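Local coordinates for protein carbohydrate oxidase (Microdochium nivale, PDB 3RJA) that oxidises the C1 hydroxyl of mono-, oligo- and polysaccharides to the lactone with an FAD cofactor, passing the electrons to oxygen to give hydrogen peroxide, at residues 349-354 against 400-405; 250-253 against 259-262; 5-10 against 53-58. All blocks are in the same frame, centred on the assembly; numbering follows the deposited sequence.

The three contacts illustrate how interaction chemistry follows location. Contact 1 is buried and joins a sheet strand to a helix packed on it, through crossed aromatic rings bordered by a charged group. Contact 2 is a surface contact at the loop end of a beta hairpin, where a tyrosine paired with a glutamate lays its ring against the bound sugar. Both reach the same antiparallel sheet, in which strands 245-251 and 352-359 are neighbours, and they touch where Phe-354 CB lies 3.4 Å from Tyr-252 CD1. Contact 3, partly buried, stands apart: its centre is about 43 Å from that of contact 1 and 47 Å from that of contact 2, and it ties two helices together covalently.

Contact 1: 349-354 against 400-405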
# COMPACT_ATOMS: atom_id res chain seq x y z
N LYS A 349 -14.13 12.84 -18.94
CA LYS A 349 -13.07 13.75 -19.35
C LYS A 349 -12.88 14.94 -18.42
O LYS A 349 -11.94 15.72 -18.58
CB LYS A 349 -13.33 14.27 -20.79
CG LYS A 349 -13.59 13.16 -21.83
CD LYS A 349 -12.33 12.30 -22.16
CE LYS A 349 -11.26 13.11 -22.92
NZ LYS A 349 -10.03 12.31 -23.28
N ASP A 350 -13.78 15.09 -17.46
CA ASP A 350 -13.73 16.26 -16.59
C ASP A 350 -12.67 16.17 -15.49
O ASP A 350 -12.36 17.19 -14.84
CB ASP A 350 -15.12 16.60 -16.01
CG ASP A 350 -15.64 15.53 -15.10
OD1 ASP A 350 -15.48 14.32 -15.39
OD2 ASP A 350 -16.26 15.89 -14.08
N ARG A 351 -12.09 14.98 -15.29
CA ARG A 351 -10.95 14.90 -14.37
C ARG A 351 -9.99 13.76 -14.78
O ARG A 351 -10.33 12.95 -15.63
CB ARG A 351 -11.45 14.74 -12.92
CG ARG A 351 -11.96 13.34 -12.60
CD ARG A 351 -13.33 13.09 -13.20
NE ARG A 351 -14.01 12.05 -12.44
CZ ARG A 351 -15.31 11.80 -12.49
NH1 ARG A 351 -15.80 10.83 -11.74
NH2 ARG A 351 -16.12 12.55 -13.27
N PHE A 352 -8.80 13.72 -14.18
CA PHE A 352 -7.85 12.63 -14.41
C PHE A 352 -8.31 11.33 -13.71
O PHE A 352 -8.82 11.36 -12.58
CB PHE A 352 -6.48 13.04 -13.89
CG PHE A 352 -5.43 11.98 -14.02
CD1 PHE A 352 -5.04 11.52 -15.27
CD2 PHE A 352 -4.82 11.43 -12.88
CE1 PHE A 352 -4.07 10.53 -15.40
CE2 PHE A 352 -3.83 10.44 -12.99
CZ PHE A 352 -3.45 9.99 -14.25
N TRP A 353 -8.18 10.20 -14.40
CA TRP A 353 -8.43 8.91 -13.77
C TRP A 353 -7.44 7.92 -14.35
O TRP A 353 -6.95 8.12 -15.47
CB TRP A 353 -9.88 8.42 -13.93
CG TRP A 353 -10.34 8.19 -15.37
CD1 TRP A 353 -11.11 9.04 -16.14
CD2 TRP A 353 -10.06 7.04 -16.20
NE1 TRP A 353 -11.31 8.50 -17.39
CE2 TRP A 353 -10.68 7.28 -17.47
CE3 TRP A 353 -9.35 5.84 -16.01
CZ2 TRP A 353 -10.62 6.35 -18.53
CZ3 TRP A 353 -9.27 4.93 -17.07
CH2 TRP A 353 -9.89 5.20 -18.33
N PHE A 354 -7.17 6.85 -13.59
CA PHE A 354 -6.45 5.70 -14.10
C PHE A 354 -6.94 4.38 -13.46
O PHE A 354 -7.61 4.38 -12.42
CB PHE A 354 -4.93 5.88 -13.96
CG PHE A 354 -4.43 5.81 -12.54
CD1 PHE A 354 -4.28 4.59 -11.89
CD2 PHE A 354 -4.05 6.99 -11.86
CE1 PHE A 354 -3.78 4.53 -10.58
CE2 PHE A 354 -3.55 6.95 -10.56
CZ PHE A 354 -3.42 5.71 -9.91
N GLU A 400 -20.08 15.16 -5.20
CA GLU A 400 -20.85 14.09 -4.57
C GLU A 400 -21.35 13.04 -5.57
O GLU A 400 -21.52 11.87 -5.23
CB GLU A 400 -22.01 14.69 -3.72
CG GLU A 400 -23.40 14.87 -4.41
CD GLU A 400 -23.76 16.29 -4.89
OE1 GLU A 400 -22.89 17.19 -5.04
OE2 GLU A 400 -24.97 16.50 -5.14
N THR A 401 -21.58 13.45 -6.81
CA THR A 401 -22.04 12.49 -7.85
C THR A 401 -20.92 11.66 -8.50
O THR A 401 -21.20 10.59 -9.06
CB THR A 401 -22.88 13.18 -8.94
OG1 THR A 401 -22.24 14.40 -9.38
CG2 THR A 401 -24.27 13.49 -8.39
N SER A 402 -19.67 12.12 -8.38
CA SER A 402 -18.52 11.43 -9.02
C SER A 402 -18.22 10.00 -8.51
O SER A 402 -17.68 9.16 -9.26
CB SER A 402 -17.28 12.32 -9.00
OG SER A 402 -17.54 13.51 -9.75
N PHE A 403 -18.60 9.71 -7.27
CA PHE A 403 -18.30 8.39 -6.67
C PHE A 403 -18.84 7.25 -7.53
O PHE A 403 -18.21 6.20 -7.66
CB PHE A 403 -18.87 8.26 -5.25
CG PHE A 403 -18.30 9.24 -4.25
CD1 PHE A 403 -16.99 9.13 -3.83
CD2 PHE A 403 -19.08 10.28 -3.76
CE1 PHE A 403 -16.45 10.03 -2.95
CE2 PHE A 403 -18.55 11.20 -2.83
CZ PHE A 403 -17.22 11.08 -2.43
N LYS A 404 -19.99 7.48 -8.15
CA LYS A 404 -20.64 6.42 -8.92
C LYS A 404 -19.77 5.92 -10.10
O LYS A 404 -19.92 4.79 -10.52
CB LYS A 404 -22.07 6.82 -9.35
CG LYS A 404 -22.15 7.94 -10.36
CD LYS A 404 -23.63 8.31 -10.66
CE LYS A 404 -23.81 8.86 -12.09
NZ LYS A 404 -23.03 10.11 -12.37
N PHE A 405 -18.85 6.76 -10.58
CA PHE A 405 -17.91 6.39 -11.64
C PHE A 405 -17.06 5.17 -11.21
O PHE A 405 -17.19 4.08 -11.83
CB PHE A 405 -17.03 7.59 -12.05
CG PHE A 405 -15.86 7.23 -12.95
CD1 PHE A 405 -16.03 6.36 -14.04
CD2 PHE A 405 -14.59 7.77 -12.72
CE1 PHE A 405 -14.91 6.00 -14.85
CE2 PHE A 405 -13.52 7.44 -13.52
CZ PHE A 405 -13.68 6.54 -14.59
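Phe-405 drives the edge of its ring against a face of Trp-353, a T-shaped stack that fastens helix 403-414 to strand 352-359 of the large antiparallel sheet. This is the tight part. Ring centroids, with the five-membered ring taken for the indole, lie 5.0 Å apart and the planes are inclined at 68°. Phe-405 CZ stands 3.8 Å above the indole plane, offset toward its rim, while CE2 reaches Trp-353 CB and CG. The ring gets there because CG of Phe-405 is anti to the backbone N (chi1 169°), which sends it out from the helix toward the strand. Trp-353 is anchored in turn by its NE1, bonded to Val-348 O, and meets the edge-to-face partner Trp-409.

Toward solvent the fit is looser and the chemistry polar. The Arg-351 chain bends at chi2 and runs alongside Phe-405 in the opposite direction, its guanidinium plane almost perpendicular to the ring (86°). Ser-402 lies over one guanidinium face, with OG 3.9 Å from CZ of Arg-351; that hydroxyl is instead hydrogen-bonded to Tyr-392. Two carboxylates grip the arginine: Asp-390 pairs with NE, and the exposed Asp-350 meets NH2 in the guanidinium plane through the syn lone pair of OD1, at 2.8 Å. Where the two regions join, Arg-351 NH1 rests 3.4 Å from Phe-405 CD2.

Contact 2: 250-253 against 259-262; sequences GDYG and IEGL. With ABL ((2R,3R,4R,5R)-4,5-dihydroxy-2-(hydroxymethyl)-6-oxopiperidin-3-yl beta-D-glucopyranoside), chain G.
The sugar-binding pocket is bordered here by Tyr-252, which lays a ring face against the bound disaccharide analogue and brings its hydroxyl up to Glu-260 beside the loop that closes a beta hairpin. C6 of the glucosyl unit sits 3.3 Å above the ring plane, displaced toward the rim, and comes within 3.4 Å of Tyr-252 CE1. This placement is consistent with CH-pi packing of a hydroxymethyl group on an aromatic platform, a common way for proteins to hold sugars.

The other contact is made near the ring plane. Tyr-252 OH and Glu-260 OE1 are 2.8 Å apart, with the carboxylate turned 86° from the ring, and the same OE1 lies 3.4 Å from Tyr-252 CE2. Gln-356 OE1, which also bonds the sugar, is a second partner of the phenol oxygen, so the hydroxyl has two possible acceptors, Glu-260 OE1 and Gln-356 OE1, for a single proton. Glu-260 reaches across with an extended chain (chi2 172°), although its chi1 of -32° departs from a staggered value. Gly-250, which has no side chain, leaves room for the hydroxyl just where a CB would collide with it. A leucine in place of Tyr-252 would probably leave Glu-260 OE1 without its hydroxyl mate and take away the flat surface under C6 of the sugar.

Beyond the strand, an Asx turn, with Gly-253 N bonded to Asp-251 OD1, shapes the start of the hairpin loop. Strands 245-251 and 258-264 lie between 352-359 and 211-217 in the sheet; Phe-354 of strand 352-359 meets the tyrosine ring, and Ile-259 packs on helix 267-278.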
# COMPACT_ATOMS: atom_id res chain seq x y z
N GLY A 250 -1.53 -0.52 -17.31
CA GLY A 250 -1.99 0.75 -16.77
C GLY A 250 -2.51 1.61 -17.91
O GLY A 250 -2.01 1.51 -19.02
N ASP A 251 -3.53 2.41 -17.63
CA ASP A 251 -4.02 3.43 -18.56
C ASP A 251 -4.19 4.76 -17.83
O ASP A 251 -5.05 4.87 -16.95
CB ASP A 251 -5.33 3.00 -19.18
CG ASP A 251 -5.75 3.89 -20.37
OD1 ASP A 251 -5.04 4.89 -20.70
OD2 ASP A 251 -6.81 3.57 -20.96
N TYR A 252 -3.37 5.73 -18.21
CA TYR A 252 -3.40 7.10 -17.69
C TYR A 252 -3.88 8.09 -18.77
O TYR A 252 -3.87 9.30 -18.54
CB TYR A 252 -1.99 7.49 -17.20
CG TYR A 252 -1.35 6.35 -16.44
CD1 TYR A 252 -1.75 6.06 -15.12
CD2 TYR A 252 -0.41 5.51 -17.05
CE1 TYR A 252 -1.22 4.99 -14.43
CE2 TYR A 252 0.12 4.42 -16.34
CZ TYR A 252 -0.29 4.19 -15.03
OH TYR A 252 0.22 3.13 -14.32
N GLY A 253 -4.30 7.56 -19.91
CA GLY A 253 -4.68 8.38 -21.08
C GLY A 253 -6.10 8.13 -21.58
O GLY A 253 -6.38 8.33 -22.75
N ILE A 259 1.65 -1.72 -21.12
CA ILE A 259 2.33 -2.51 -20.11
C ILE A 259 3.52 -1.70 -19.60
O ILE A 259 4.29 -1.16 -20.39
CB ILE A 259 2.78 -3.88 -20.68
CG1 ILE A 259 1.57 -4.81 -20.86
CG2 ILE A 259 3.88 -4.49 -19.83
CD1 ILE A 259 1.85 -6.12 -21.69
N GLU A 260 3.67 -1.61 -18.28
CA GLU A 260 4.95 -1.14 -17.72
C GLU A 260 5.51 -2.19 -16.79
O GLU A 260 4.77 -2.81 -16.02
CB GLU A 260 4.84 0.13 -16.87
CG GLU A 260 3.79 1.12 -17.22
CD GLU A 260 3.71 2.22 -16.14
OE1 GLU A 260 2.66 2.35 -15.50
OE2 GLU A 260 4.74 2.90 -15.91
N GLY A 261 6.82 -2.30 -16.77
CA GLY A 261 7.45 -3.34 -16.01
C GLY A 261 8.89 -3.11 -15.70
O GLY A 261 9.53 -2.14 -16.18
N LEU A 262 9.38 -4.02 -14.86
CA LEU A 262 10.75 -4.09 -14.41
C LEU A 262 11.22 -5.55 -14.49
O LEU A 262 10.56 -6.45 -13.95
CB LEU A 262 10.89 -3.58 -12.97
CG LEU A 262 12.35 -3.37 -12.52
CD1 LEU A 262 13.05 -2.32 -13.40
CD2 LEU A 262 12.54 -3.03 -10.99
C1A ABL G . -0.22 3.91 -6.31
O1A ABL G . -0.39 2.93 -5.56
C2A ABL G . 0.45 3.74 -7.69
O2A ABL G . 1.43 2.72 -7.57
C3A ABL G . 1.09 5.05 -8.23
O3A ABL G . 1.38 4.83 -9.63
C4A ABL G . 0.08 6.18 -8.12
O1 ABL G . 0.62 7.42 -8.66
C5A ABL G . -0.27 6.41 -6.62
N5 ABL G . -0.65 5.14 -5.94
C6A ABL G . -1.48 7.36 -6.43
O6A ABL G . -1.47 8.06 -5.17
C1 ABL G . 0.26 7.83 -10.01
C2 ABL G . 0.38 9.36 -10.16
O2 ABL G . -0.49 9.98 -9.21
C3 ABL G . 0.02 9.76 -11.60
O3 ABL G . 0.14 11.17 -11.80
C4 ABL G . 0.92 8.95 -12.59
O4 ABL G . 0.66 9.28 -13.94
C5 ABL G . 0.72 7.45 -12.36
O5 ABL G . 1.04 7.15 -10.98
C6 ABL G . 1.54 6.59 -13.33
O6 ABL G . 2.90 6.88 -13.34

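Contact 3: 5-10 against 53-58; sequences ACLSAA and VQCAKK
No flat side group takes part where Cys-6 meets Cys-55, so there are no ring faces or edges to fill; the place of a stack is taken by a disulfide with a side chain near each end. Leu-7 CD2 lies 4.0 Å from Cys-55 SG, and the aliphatic chain of Lys-58 passes Cys-6 SG, with CD at 4.2 Å. The two approach from nearly opposite directions, the leucine from the buried side and the lysine from the exposed one.

Cys-6 SG and Cys-55 SG are 2.1 Å apart, and the torsion about their bond, -91°, is close to the unstrained value for a disulfide. The two halves enter it differently: SG of Cys-6 lies anti to its own backbone N (chi1 -174°), whereas SG of Cys-55 lies anti to the carbonyl carbon and beside the nitrogen. The backbones are drawn together here, with the CA atoms of Cys-6 and Cys-55 only 5.9 Å apart. Cys-55 SG also comes 3.7 Å from Leu-7 N.

Helix 46-58 is the connecting helix of a beta-alpha-beta crossover, running between strands 39-42 and 63-66 of the small parallel sheet, with strand 84-87 between them; it falls in the FAD-binding family region. The disulfide fixes the N-terminal helix 2-9 to it, as suits an extracellular enzyme. The two helical segments run roughly antiparallel, at 146°, and their axes approach to 9.5 Å.

Leu-7 reaches past the sulfur to Ala-52 of the partner helix and Leu-84 of the middle strand. It also touches Ile-14, one of the residues lining a second binding site for the sugar analogue, whose bound molecule lies about 10 Å from the Leu-7 side chain.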
# COMPACT_ATOMS: atom_id res chain seq x y z
N ALA A 5 -1.62 19.08 28.33
CA ALA A 5 -0.96 19.03 29.65
C ALA A 5 -0.39 17.64 29.88
O ALA A 5 0.75 17.51 30.30
CB ALA A 5 -1.96 19.38 30.75
N CYS A 6 -1.18 16.62 29.57
CA CYS A 6 -0.75 15.22 29.77
C CYS A 6 0.49 14.89 28.95
O CYS A 6 1.41 14.26 29.45
CB CYS A 6 -1.86 14.23 29.41
SG CYS A 6 -1.43 12.51 29.80
N LEU A 7 0.49 15.29 27.68
CA LEU A 7 1.60 15.00 26.80
C LEU A 7 2.85 15.77 27.25
O LEU A 7 3.96 15.23 27.26
CB LEU A 7 1.23 15.35 25.35
CG LEU A 7 0.21 14.42 24.70
CD1 LEU A 7 -0.35 15.02 23.40
CD2 LEU A 7 0.76 12.98 24.49
N SER A 8 2.67 17.04 27.60
CA SER A 8 3.79 17.88 28.01
C SER A 8 4.43 17.40 29.32
O SER A 8 5.64 17.40 29.44
CB SER A 8 3.36 19.33 28.09
OG SER A 8 3.44 19.90 26.80
N ALA A 9 3.59 16.97 30.28
CA ALA A 9 4.05 16.38 31.55
C ALA A 9 4.94 15.18 31.34
O ALA A 9 5.83 14.93 32.15
CB ALA A 9 2.85 15.98 32.43
N ALA A 10 4.70 14.43 30.26
CA ALA A 10 5.50 13.23 29.92
C ALA A 10 6.67 13.52 28.99
O ALA A 10 7.35 12.60 28.53
CB ALA A 10 4.60 12.14 29.31
N VAL A 53 0.23 6.92 24.23
CA VAL A 53 -0.79 5.88 24.44
C VAL A 53 -1.32 5.90 25.90
O VAL A 53 -2.53 5.77 26.12
CB VAL A 53 -0.28 4.49 23.95
CG1 VAL A 53 -1.17 3.32 24.37
CG2 VAL A 53 -0.10 4.50 22.42
N GLN A 54 -0.44 6.12 26.88
CA GLN A 54 -0.87 6.35 28.28
C GLN A 54 -1.87 7.52 28.44
O GLN A 54 -2.92 7.37 29.09
CB GLN A 54 0.35 6.64 29.16
CG GLN A 54 1.14 5.46 29.63
CD GLN A 54 2.10 5.85 30.75
OE1 GLN A 54 3.13 6.53 30.52
NE2 GLN A 54 1.76 5.46 31.99
N CYS A 55 -1.55 8.69 27.87
CA CYS A 55 -2.47 9.85 27.92
C CYS A 55 -3.84 9.53 27.31
O CYS A 55 -4.90 9.93 27.85
CB CYS A 55 -1.83 11.05 27.19
SG CYS A 55 -0.47 11.77 28.14
N ALA A 56 -3.81 8.82 26.18
CA ALA A 56 -5.05 8.44 25.50
C ALA A 56 -5.89 7.62 26.48
O ALA A 56 -7.10 7.90 26.64
CB ALA A 56 -4.74 7.64 24.25
N LYS A 57 -5.27 6.64 27.13
CA LYS A 57 -5.96 5.81 28.14
C LYS A 57 -6.52 6.65 29.31
O LYS A 57 -7.67 6.48 29.73
CB LYS A 57 -5.05 4.70 28.69
CG LYS A 57 -5.75 3.88 29.79
CD LYS A 57 -4.84 2.83 30.38
CE LYS A 57 -5.50 2.13 31.55
NZ LYS A 57 -4.60 1.07 32.04
N LYS A 58 -5.70 7.58 29.81
CA LYS A 58 -6.11 8.45 30.92
C LYS A 58 -7.35 9.31 30.60
O LYS A 58 -8.22 9.50 31.45
CB LYS A 58 -4.94 9.36 31.32
CG LYS A 58 -5.19 10.17 32.58
CD LYS A 58 -4.24 11.38 32.68
CE LYS A 58 -4.06 11.85 34.13
NZ LYS A 58 -3.23 10.86 34.93